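Extracellular ligand-binding receptor (Rhodopseudomonas palustris, PDB 3SG0) probably serves as a periplasmic solute-binding protein of a transport system, binding aromatic acids such as benzoylformate. Local coordinates at residues L116-A121 / K134-V139; A121-V126 / V140-I145; H310-M315 / A351-L356. One frame throughout, in Å; residues are numbered along the deposited sequence.

Overall arrangement
The three contacts lie close together, all within the periplasmic binding protein family region. Interaction 1 lies in the mixed sheet; interaction 2 lies where the chain leaves it for helix 143-156 and the second, parallel sheet. Their centres are about 9 Å apart, they share Ala-121, and they alternate along the chain: 116-121 runs into 121-126, and 134-139 into 140-145. Together they lead from parallel strands 116-118 and 136-138, the latter at the sheet edge, to the bound benzoylformate. Interaction 3 comes later in sequence, its centre about 11 Å from interaction 1 and 14 Å from interaction 2. It joins helix 306-328 to a small hairpin, and His-310 packs on Val-140. The set thus links sheet edge, pocket wall and helix 306-328.

Interaction 1. Residues L116-A121 / K134-V139; sequences LMTMAA and KWVYKV. With 173 (benzoyl-formic acid), chain B.
The selenium of Met-117, a selenomethionine, lies obliquely beside the Tyr-137 ring, with SE 5.2 Å from the ring centroid and 67° off its normal. This is a Met-aromatic contact. The chain turns at both chi2 and chi3, which folds the terminal methyl back over the root of the tyrosine: Met-117 CE comes to 3.7 Å from Tyr-137 CB. The far end of the tyrosine is held separately, its hydroxyl bonding to the carbonyl of Arg-341, while His-364 stacks on the ring.

On the other face of the sheet Thr-118 and Lys-138 run side by side, the methyl CG2 of Thr-118 resting 3.8 Å from Lys-138 CB. The lysine is fully extended until its last bond, where it bends (chi4 -70°) and brings NZ to 2.8 Å from Ala-121 O. The ammonium sits above the carbonyl plane of Ala-121, 61° out of it. Val-140 O and Asn-142 OD1 also accept from NZ, so three oxygens surround this buried charge.

Between the two faces the backbones pair in parallel. Leu-116 N donates to Trp-135 O at 2.8 Å, and Tyr-137 N returns a bond of 2.8 Å to Leu-116 O; Thr-118 N then reaches Tyr-137 O at 2.9 Å. A water joins Thr-118 O and Val-139 N, donating to the first and accepting from the second.

The first strand continues as a loop into the pocket, where Ala-121 N donates to carboxylate oxygen O1B of benzoylformate at 3.0 Å; Thr-99 and Arg-198 also bond to the ligand. A ligand-binding loop leaving the C-terminal end of a parallel strand is characteristic of the periplasmic binding protein fold.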
loop_
_atom_site.group_PDB
_atom_site.type_symbol
_atom_site.label_atom_id
_atom_site.label_comp_id
_atom_site.label_asym_id
_atom_site.label_seq_id
_atom_site.Cartn_x
_atom_site.Cartn_y
_atom_site.Cartn_z
ATOM N N LEU A 116 7.412 5.628 -12.469
ATOM C CA LEU A 116 7.121 5.846 -11.060
ATOM C C LEU A 116 6.517 4.578 -10.487
ATOM O O LEU A 116 5.469 4.133 -10.958
ATOM C CB LEU A 116 6.114 6.990 -10.884
ATOM C CG LEU A 116 5.584 7.200 -9.460
ATOM C CD1 LEU A 116 6.687 7.635 -8.512
ATOM C CD2 LEU A 116 4.440 8.199 -9.438
HETATM N N MSE A 117 7.173 3.996 -9.487
HETATM C CA MSE A 117 6.620 2.861 -8.756
HETATM C C MSE A 117 5.994 3.427 -7.487
HETATM O O MSE A 117 6.712 3.742 -6.531
HETATM C CB MSE A 117 7.711 1.855 -8.386
HETATM C CG MSE A 117 8.718 1.570 -9.485
HETATM SE SE MSE A 117 7.998 0.835 -11.112
HETATM C CE MSE A 117 7.387 -0.879 -10.381
ATOM N N THR A 118 4.681 3.621 -7.461
ATOM C CA THR A 118 4.079 4.158 -6.253
ATOM C C THR A 118 3.930 3.067 -5.205
ATOM O O THR A 118 3.719 1.902 -5.548
ATOM C CB THR A 118 2.737 4.857 -6.531
ATOM O OG1 THR A 118 2.276 5.465 -5.323
ATOM C CG2 THR A 118 1.665 3.895 -7.025
HETATM N N MSE A 119 4.050 3.437 -3.930
HETATM C CA MSE A 119 3.913 2.476 -2.836
HETATM C C MSE A 119 2.576 2.598 -2.103
HETATM O O MSE A 119 2.351 1.919 -1.096
HETATM C CB MSE A 119 5.095 2.583 -1.863
HETATM C CG MSE A 119 6.429 2.266 -2.525
HETATM SE SE MSE A 119 7.931 2.312 -1.314
HETATM C CE MSE A 119 8.045 4.242 -1.043
ATOM N N ALA A 120 1.687 3.442 -2.619
ATOM C CA ALA A 120 0.402 3.703 -1.990
ATOM C C ALA A 120 -0.702 2.838 -2.605
ATOM O O ALA A 120 -0.447 2.059 -3.529
ATOM C CB ALA A 120 0.085 5.184 -2.083
ATOM N N ALA A 121 -1.923 2.977 -2.092
ATOM C CA ALA A 121 -2.953 1.953 -2.304
ATOM C C ALA A 121 -4.137 2.318 -3.194
ATOM O O ALA A 121 -4.756 1.422 -3.773
ATOM C CB ALA A 121 -3.488 1.472 -0.952
ATOM N N LYS A 134 0.446 5.873 -17.780
ATOM C CA LYS A 134 1.325 4.988 -18.538
ATOM C C LYS A 134 2.695 4.872 -17.895
ATOM O O LYS A 134 3.402 3.892 -18.115
ATOM C CB LYS A 134 1.533 5.488 -19.967
ATOM C CG LYS A 134 0.506 5.035 -20.957
ATOM C CD LYS A 134 0.507 3.536 -21.178
ATOM C CE LYS A 134 -0.700 3.213 -22.006
ATOM N NZ LYS A 134 -0.844 1.756 -22.142
ATOM N N TRP A 135 3.089 5.903 -17.148
ATOM C CA TRP A 135 4.402 5.944 -16.516
ATOM C C TRP A 135 4.406 5.402 -15.090
ATOM O O TRP A 135 5.461 5.370 -14.465
ATOM C CB TRP A 135 4.968 7.376 -16.565
ATOM C CG TRP A 135 5.289 7.777 -17.963
ATOM C CD1 TRP A 135 4.487 8.452 -18.827
ATOM C CD2 TRP A 135 6.482 7.460 -18.682
ATOM N NE1 TRP A 135 5.111 8.590 -20.042
ATOM C CE2 TRP A 135 6.343 7.992 -19.977
ATOM C CE3 TRP A 135 7.667 6.786 -18.349
ATOM C CZ2 TRP A 135 7.337 7.865 -20.946
ATOM C CZ3 TRP A 135 8.655 6.665 -19.309
ATOM C CH2 TRP A 135 8.481 7.197 -20.594
ATOM N N VAL A 136 3.260 4.961 -14.580
ATOM C CA VAL A 136 3.128 4.613 -13.170
ATOM C C VAL A 136 2.792 3.138 -12.994
ATOM O O VAL A 136 1.932 2.604 -13.704
ATOM C CB VAL A 136 2.013 5.465 -12.517
ATOM C CG1 VAL A 136 1.921 5.202 -11.011
ATOM C CG2 VAL A 136 2.254 6.935 -12.791
ATOM N N TYR A 137 3.464 2.483 -12.049
ATOM C CA TYR A 137 3.167 1.099 -11.676
ATOM C C TYR A 137 2.904 1.042 -10.184
ATOM O O TYR A 137 3.321 1.938 -9.438
ATOM C CB TYR A 137 4.311 0.168 -12.087
ATOM C CG TYR A 137 4.443 0.108 -13.580
ATOM C CD1 TYR A 137 3.619 -0.720 -14.328
ATOM C CD2 TYR A 137 5.341 0.923 -14.255
ATOM C CE1 TYR A 137 3.714 -0.762 -15.701
ATOM C CE2 TYR A 137 5.428 0.899 -15.635
ATOM C CZ TYR A 137 4.605 0.054 -16.349
ATOM O OH TYR A 137 4.656 0.003 -17.728
ATOM N N LYS A 138 2.239 -0.016 -9.737
ATOM C CA LYS A 138 1.695 -0.021 -8.387
ATOM C C LYS A 138 1.583 -1.433 -7.836
ATOM O O LYS A 138 0.684 -2.182 -8.220
ATOM C CB LYS A 138 0.316 0.642 -8.434
ATOM C CG LYS A 138 -0.424 0.715 -7.120
ATOM C CD LYS A 138 -1.709 1.519 -7.286
ATOM C CE LYS A 138 -2.509 1.608 -6.011
ATOM N NZ LYS A 138 -3.095 0.292 -5.651
ATOM N N VAL A 139 2.473 -1.791 -6.918
ATOM C CA VAL A 139 2.461 -3.146 -6.372
ATOM C C VAL A 139 1.405 -3.415 -5.306
ATOM O O VAL A 139 1.039 -4.577 -5.114
ATOM C CB VAL A 139 3.840 -3.588 -5.840
ATOM C CG1 VAL A 139 4.855 -3.633 -6.972
ATOM C CG2 VAL A 139 4.303 -2.726 -4.665
HETATM O O1B 173 B . -2.506 4.769 0.194
HETATM C C1 173 B . -2.512 5.229 1.305
HETATM O O1A 173 B . -2.798 6.561 1.577
HETATM C C2 173 B . -2.438 4.322 2.503
HETATM O O2 173 B . -2.710 4.733 3.592
HETATM C C1G 173 B . -1.955 2.924 2.274
HETATM C C2D 173 B . -0.727 2.698 1.398
HETATM C C2E 173 B . -0.239 1.289 1.133
HETATM C C3 173 B . -0.999 0.111 1.740
HETATM C C1E 173 B . -2.239 0.371 2.617
HETATM C C1D 173 B . -2.726 1.777 2.899
HETATM O O HOH W 1 4.896 -0.078 -7.115
#

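Interaction 2. Residues A121-V126 / V140-I145; sequences AAAILV and VPNDDI. With 173 (benzoyl-formic acid), chain B.
Ala-121 and Val-140 meet methyl to methyl beside the ligand, Ala-121 CB lying 3.9 Å from Val-140 CG1. The same valine methyl is 3.9 Å from ring carbon C3 of benzoylformate, which places the pair in the wall of the aromatic pocket. CG1 gets there because it stands opposite the valine's own backbone nitrogen (chi1 174°).

Asp-143 closes in on the same alanine from the start of helix 143-156. Its backbone N donates to Ala-121 O at 3.3 Å, a long bond whose angle at hydrogen is only 137°. Its carboxylate lies alongside the alanine, Asp-143 OD2 3.3 Å from Ala-121 CB and, without a bond, 3.2 Å from Ala-121 O. OD1 is a shared acceptor, taking hydrogen bonds from Tyr-175 OH and His-247 NE2. An alanine in place of Asp-143 is likely to leave both of these groups without their common acceptor and to open a gap beside Ala-121.

Farther from the ligand, the flat amide of Asn-142 packs against the backbone of Ala-123, its CG 3.8 Å from Ala-123 CA. Just after the 3-10 segment 123-125, Val-126 CG2 sits 3.9 Å from Asn-142 OD1. That oxygen accepts from Lys-138 NZ, which fixes the rotation of the amide. Thr-99 OG1, which also bonds benzoylformate, accepts from Ala-122 N, and Asn-365 OD1 accepts from Asn-142 N.

Chemically, the contact combines an apolar patch facing the aromatic ring with a buried carboxylate behind it. Tyr-175 and His-247 bond to its OD1 and the helix start lies close by, which would probably favour a negative charge, while nearby Ala-121 O would tend to oppose it; the single, bent backbone bond suggests that side-chain packing does much of the joining.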
loop_
_atom_site.group_PDB
_atom_site.type_symbol
_atom_site.label_atom_id
_atom_site.label_comp_id
_atom_site.label_asym_id
_atom_site.label_seq_id
_atom_site.Cartn_x
_atom_site.Cartn_y
_atom_site.Cartn_z
ATOM N N ALA A 121 -1.923 2.977 -2.092
ATOM C CA ALA A 121 -2.953 1.953 -2.304
ATOM C C ALA A 121 -4.137 2.318 -3.194
ATOM O O ALA A 121 -4.756 1.422 -3.773
ATOM C CB ALA A 121 -3.488 1.472 -0.952
ATOM N N ALA A 122 -4.523 3.589 -3.262
ATOM C CA ALA A 122 -5.791 3.927 -3.925
ATOM C C ALA A 122 -5.788 3.634 -5.424
ATOM O O ALA A 122 -4.813 3.899 -6.117
ATOM C CB ALA A 122 -6.148 5.373 -3.686
ATOM N N ALA A 123 -6.901 3.103 -5.923
ATOM C CA ALA A 123 -7.004 2.734 -7.330
ATOM C C ALA A 123 -6.702 3.894 -8.272
ATOM O O ALA A 123 -6.113 3.687 -9.336
ATOM C CB ALA A 123 -8.388 2.177 -7.622
ATOM N N ILE A 124 -7.088 5.107 -7.879
ATOM C CA ILE A 124 -6.938 6.284 -8.727
ATOM C C ILE A 124 -5.477 6.563 -9.097
ATOM O O ILE A 124 -5.193 7.296 -10.048
ATOM C CB ILE A 124 -7.594 7.517 -8.051
ATOM C CG1 ILE A 124 -7.712 8.693 -9.015
ATOM C CG2 ILE A 124 -6.834 7.937 -6.810
ATOM C CD1 ILE A 124 -8.560 9.820 -8.470
ATOM N N LEU A 125 -4.541 5.991 -8.346
ATOM C CA LEU A 125 -3.132 6.187 -8.675
ATOM C C LEU A 125 -2.757 5.625 -10.048
ATOM O O LEU A 125 -1.837 6.140 -10.686
ATOM C CB LEU A 125 -2.236 5.616 -7.583
ATOM C CG LEU A 125 -2.378 6.324 -6.227
ATOM C CD1 LEU A 125 -1.713 5.516 -5.127
ATOM C CD2 LEU A 125 -1.812 7.734 -6.291
ATOM N N VAL A 126 -3.452 4.577 -10.505
ATOM C CA VAL A 126 -3.132 3.984 -11.810
ATOM C C VAL A 126 -4.332 3.679 -12.695
ATOM O O VAL A 126 -4.146 3.265 -13.842
ATOM C CB VAL A 126 -2.304 2.676 -11.696
ATOM C CG1 VAL A 126 -0.938 2.961 -11.108
ATOM C CG2 VAL A 126 -3.057 1.596 -10.909
ATOM N N VAL A 140 0.911 -2.404 -4.595
ATOM C CA VAL A 140 -0.132 -2.666 -3.599
ATOM C C VAL A 140 -1.435 -2.878 -4.355
ATOM O O VAL A 140 -1.756 -2.092 -5.234
ATOM C CB VAL A 140 -0.282 -1.486 -2.622
ATOM C CG1 VAL A 140 -1.460 -1.721 -1.686
ATOM C CG2 VAL A 140 0.998 -1.290 -1.827
ATOM N N PRO A 141 -2.197 -3.943 -4.043
ATOM C CA PRO A 141 -3.458 -4.109 -4.781
ATOM C C PRO A 141 -4.395 -2.917 -4.639
ATOM O O PRO A 141 -4.535 -2.339 -3.563
ATOM C CB PRO A 141 -4.063 -5.365 -4.146
ATOM C CG PRO A 141 -2.859 -6.145 -3.684
ATOM C CD PRO A 141 -1.948 -5.078 -3.135
ATOM N N ASN A 142 -5.038 -2.559 -5.746
ATOM C CA ASN A 142 -6.000 -1.468 -5.739
ATOM C C ASN A 142 -7.061 -1.664 -4.660
ATOM O O ASN A 142 -7.626 -2.755 -4.502
ATOM C CB ASN A 142 -6.682 -1.358 -7.099
ATOM C CG ASN A 142 -5.784 -0.771 -8.174
ATOM O OD1 ASN A 142 -4.719 -0.219 -7.900
ATOM N ND2 ASN A 142 -6.232 -0.882 -9.418
ATOM N N ASP A 143 -7.361 -0.583 -3.945
ATOM C CA ASP A 143 -8.298 -0.643 -2.833
ATOM C C ASP A 143 -9.685 -1.099 -3.235
ATOM O O ASP A 143 -10.396 -1.658 -2.404
ATOM C CB ASP A 143 -8.394 0.706 -2.120
ATOM C CG ASP A 143 -7.182 0.994 -1.270
ATOM O OD1 ASP A 143 -6.713 0.053 -0.582
ATOM O OD2 ASP A 143 -6.701 2.144 -1.301
ATOM N N ASP A 144 -10.101 -0.871 -4.478
ATOM C CA ASP A 144 -11.430 -1.327 -4.867
ATOM C C ASP A 144 -11.559 -2.851 -4.807
ATOM O O ASP A 144 -12.623 -3.372 -4.459
ATOM C CB ASP A 144 -11.911 -0.730 -6.208
ATOM C CG ASP A 144 -10.991 -1.022 -7.382
ATOM O OD1 ASP A 144 -9.808 -1.339 -7.196
ATOM O OD2 ASP A 144 -11.470 -0.902 -8.535
ATOM N N ILE A 145 -10.476 -3.562 -5.117
ATOM C CA ILE A 145 -10.458 -5.017 -5.002
ATOM C C ILE A 145 -10.680 -5.430 -3.552
ATOM O O ILE A 145 -11.475 -6.320 -3.247
ATOM C CB ILE A 145 -9.111 -5.590 -5.491
ATOM C CG1 ILE A 145 -8.895 -5.276 -6.974
ATOM C CG2 ILE A 145 -9.030 -7.090 -5.234
ATOM C CD1 ILE A 145 -7.473 -5.533 -7.451
HETATM O O1B 173 B . -2.506 4.769 0.194
HETATM C C1 173 B . -2.512 5.229 1.305
HETATM O O1A 173 B . -2.798 6.561 1.577
HETATM C C2 173 B . -2.438 4.322 2.503
HETATM O O2 173 B . -2.710 4.733 3.592
HETATM C C1G 173 B . -1.955 2.924 2.274
HETATM C C2D 173 B . -0.727 2.698 1.398
HETATM C C2E 173 B . -0.239 1.289 1.133
HETATM C C3 173 B . -0.999 0.111 1.740
HETATM C C1E 173 B . -2.239 0.371 2.617
HETATM C C1D 173 B . -2.726 1.777 2.899
#

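Interaction 3. Residues H310-M315 / A351-L356; sequences HLWDSM and ALNNGL
The carboxylate of Asp-313 faces two successive asparagines, and they meet it in different ways. The amide of Asn-353 lies nearly coplanar with it, the planes 17° apart, and ND2 sends a straight bond of 3.0 Å to the syn side of Asp-313 OD1. The amide of Asn-354 is turned steeply, 70° to the carboxylate, and its ND2 reaches the anti side of Asp-313 OD2 at 2.9 Å.

Asn-354 N donates to Asp-313 OD2 at 3.0 Å, nearly in line with the C-O bond, and Asn-353 N makes a weak, longer bond to Asp-313 OD1. Thus OD2 takes two N-H donors and OD1 one plus a weak one, giving both oxygens of this buried carboxylate partners. Asp-313 can point its carboxylate at the turn because CG swings opposite its own carbonyl carbon (chi1 -80°). Leu-352 slides past it in the opposite sense, its CB 3.5 Å from Asp-313 OD2. ND2 of Asn-354 also comes within 3.0 Å of His-310 CD2, a tight, doubtful approach that is no bond.

Leu-352 to Gly-355 form a type I turn, which joins antiparallel strands 350-352 and 355-357 in a hairpin. One helical aspartate thus holds the turn's tip against helix 306-328. From that helix Trp-312 packs on helix 283-298, Leu-311 and Met-315 reach strand 92-94, and His-310 touches both Val-140 and the bound benzoylformate.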
loop_
_atom_site.group_PDB
_atom_site.type_symbol
_atom_site.label_atom_id
_atom_site.label_comp_id
_atom_site.label_asym_id
_atom_site.label_seq_id
_atom_site.Cartn_x
_atom_site.Cartn_y
_atom_site.Cartn_z
ATOM N N HIS A 310 6.454 -3.152 0.172
ATOM C CA HIS A 310 5.968 -2.378 -0.969
ATOM C C HIS A 310 7.140 -1.781 -1.731
ATOM O O HIS A 310 7.083 -1.643 -2.958
ATOM C CB HIS A 310 4.935 -1.352 -0.500
ATOM C CG HIS A 310 3.777 -2.025 0.146
ATOM N ND1 HIS A 310 2.962 -1.481 1.120
ATOM C CD2 HIS A 310 3.346 -3.289 -0.051
ATOM C CE1 HIS A 310 2.066 -2.390 1.481
ATOM N NE2 HIS A 310 2.277 -3.489 0.779
ATOM N N LEU A 311 8.219 -1.462 -1.024
ATOM C CA LEU A 311 9.454 -1.057 -1.690
ATOM C C LEU A 311 10.118 -2.281 -2.328
ATOM O O LEU A 311 10.512 -2.259 -3.497
ATOM C CB LEU A 311 10.397 -0.369 -0.704
ATOM C CG LEU A 311 11.771 0.013 -1.258
ATOM C CD1 LEU A 311 11.672 0.821 -2.543
ATOM C CD2 LEU A 311 12.555 0.766 -0.197
ATOM N N TRP A 312 10.222 -3.363 -1.563
ATOM C CA TRP A 312 10.859 -4.580 -2.053
ATOM C C TRP A 312 10.217 -5.086 -3.355
ATOM O O TRP A 312 10.916 -5.339 -4.343
ATOM C CB TRP A 312 10.797 -5.660 -0.976
ATOM C CG TRP A 312 11.485 -6.933 -1.348
ATOM C CD1 TRP A 312 10.915 -8.033 -1.900
ATOM C CD2 TRP A 312 12.877 -7.232 -1.197
ATOM N NE1 TRP A 312 11.862 -9.008 -2.104
ATOM C CE2 TRP A 312 13.076 -8.542 -1.674
ATOM C CE3 TRP A 312 13.971 -6.525 -0.689
ATOM C CZ2 TRP A 312 14.328 -9.158 -1.672
ATOM C CZ3 TRP A 312 15.213 -7.142 -0.687
ATOM C CH2 TRP A 312 15.378 -8.442 -1.175
ATOM N N ASP A 313 8.896 -5.254 -3.348
ATOM C CA ASP A 313 8.191 -5.772 -4.518
ATOM C C ASP A 313 8.330 -4.806 -5.705
ATOM O O ASP A 313 8.408 -5.238 -6.855
ATOM C CB ASP A 313 6.696 -5.974 -4.230
ATOM C CG ASP A 313 6.364 -7.258 -3.460
ATOM O OD1 ASP A 313 7.238 -8.144 -3.262
ATOM O OD2 ASP A 313 5.167 -7.363 -3.074
ATOM N N SER A 314 8.319 -3.498 -5.443
ATOM C CA SER A 314 8.540 -2.541 -6.527
ATOM C C SER A 314 9.891 -2.798 -7.182
ATOM O O SER A 314 10.019 -2.771 -8.411
ATOM C CB SER A 314 8.489 -1.099 -6.016
ATOM O OG SER A 314 7.195 -0.743 -5.561
HETATM N N MSE A 315 10.910 -3.016 -6.355
HETATM C CA MSE A 315 12.237 -3.313 -6.881
HETATM C C MSE A 315 12.322 -4.670 -7.557
HETATM O O MSE A 315 13.153 -4.848 -8.443
HETATM C CB MSE A 315 13.310 -3.151 -5.804
HETATM C CG MSE A 315 13.704 -1.693 -5.610
HETATM SE SE MSE A 315 14.351 -0.778 -7.248
HETATM C CE MSE A 315 15.765 -1.990 -7.781
ATOM N N ALA A 351 4.539 -13.972 -8.804
ATOM C CA ALA A 351 4.146 -13.974 -7.404
ATOM C C ALA A 351 4.956 -12.929 -6.655
ATOM O O ALA A 351 6.174 -13.057 -6.520
ATOM C CB ALA A 351 4.355 -15.353 -6.789
ATOM N N LEU A 352 4.276 -11.884 -6.198
ATOM C CA LEU A 352 4.863 -10.869 -5.333
ATOM C C LEU A 352 4.314 -11.074 -3.929
ATOM O O LEU A 352 3.339 -11.793 -3.737
ATOM C CB LEU A 352 4.472 -9.470 -5.831
ATOM C CG LEU A 352 5.032 -9.050 -7.194
ATOM C CD1 LEU A 352 4.468 -7.712 -7.610
ATOM C CD2 LEU A 352 6.564 -9.005 -7.171
ATOM N N ASN A 353 4.916 -10.421 -2.944
ATOM C CA ASN A 353 4.347 -10.433 -1.602
ATOM C C ASN A 353 2.952 -9.835 -1.559
ATOM O O ASN A 353 2.130 -10.181 -0.708
ATOM C CB ASN A 353 5.272 -9.705 -0.649
ATOM C CG ASN A 353 6.506 -10.503 -0.362
ATOM O OD1 ASN A 353 6.483 -11.387 0.495
ATOM N ND2 ASN A 353 7.581 -10.247 -1.101
ATOM N N ASN A 354 2.687 -8.939 -2.507
ATOM C CA ASN A 354 1.402 -8.276 -2.621
ATOM C C ASN A 354 0.344 -9.088 -3.361
ATOM O O ASN A 354 -0.824 -8.700 -3.357
ATOM C CB ASN A 354 1.589 -6.905 -3.289
ATOM C CG ASN A 354 1.911 -5.815 -2.290
ATOM O OD1 ASN A 354 1.013 -5.306 -1.622
ATOM N ND2 ASN A 354 3.179 -5.438 -2.186
ATOM N N GLY A 355 0.734 -10.188 -3.999
ATOM C CA GLY A 355 -0.217 -11.004 -4.738
ATOM C C GLY A 355 0.347 -11.481 -6.056
ATOM O O GLY A 355 1.524 -11.268 -6.358
ATOM N N LEU A 356 -0.501 -12.147 -6.834
ATOM C CA LEU A 356 -0.118 -12.627 -8.157
ATOM C C LEU A 356 -0.361 -11.532 -9.181
ATOM O O LEU A 356 -1.507 -11.146 -9.441
ATOM C CB LEU A 356 -0.894 -13.891 -8.530
ATOM C CG LEU A 356 -0.534 -14.487 -9.896
ATOM C CD1 LEU A 356 0.906 -14.974 -9.918
ATOM C CD2 LEU A 356 -1.481 -15.624 -10.247
#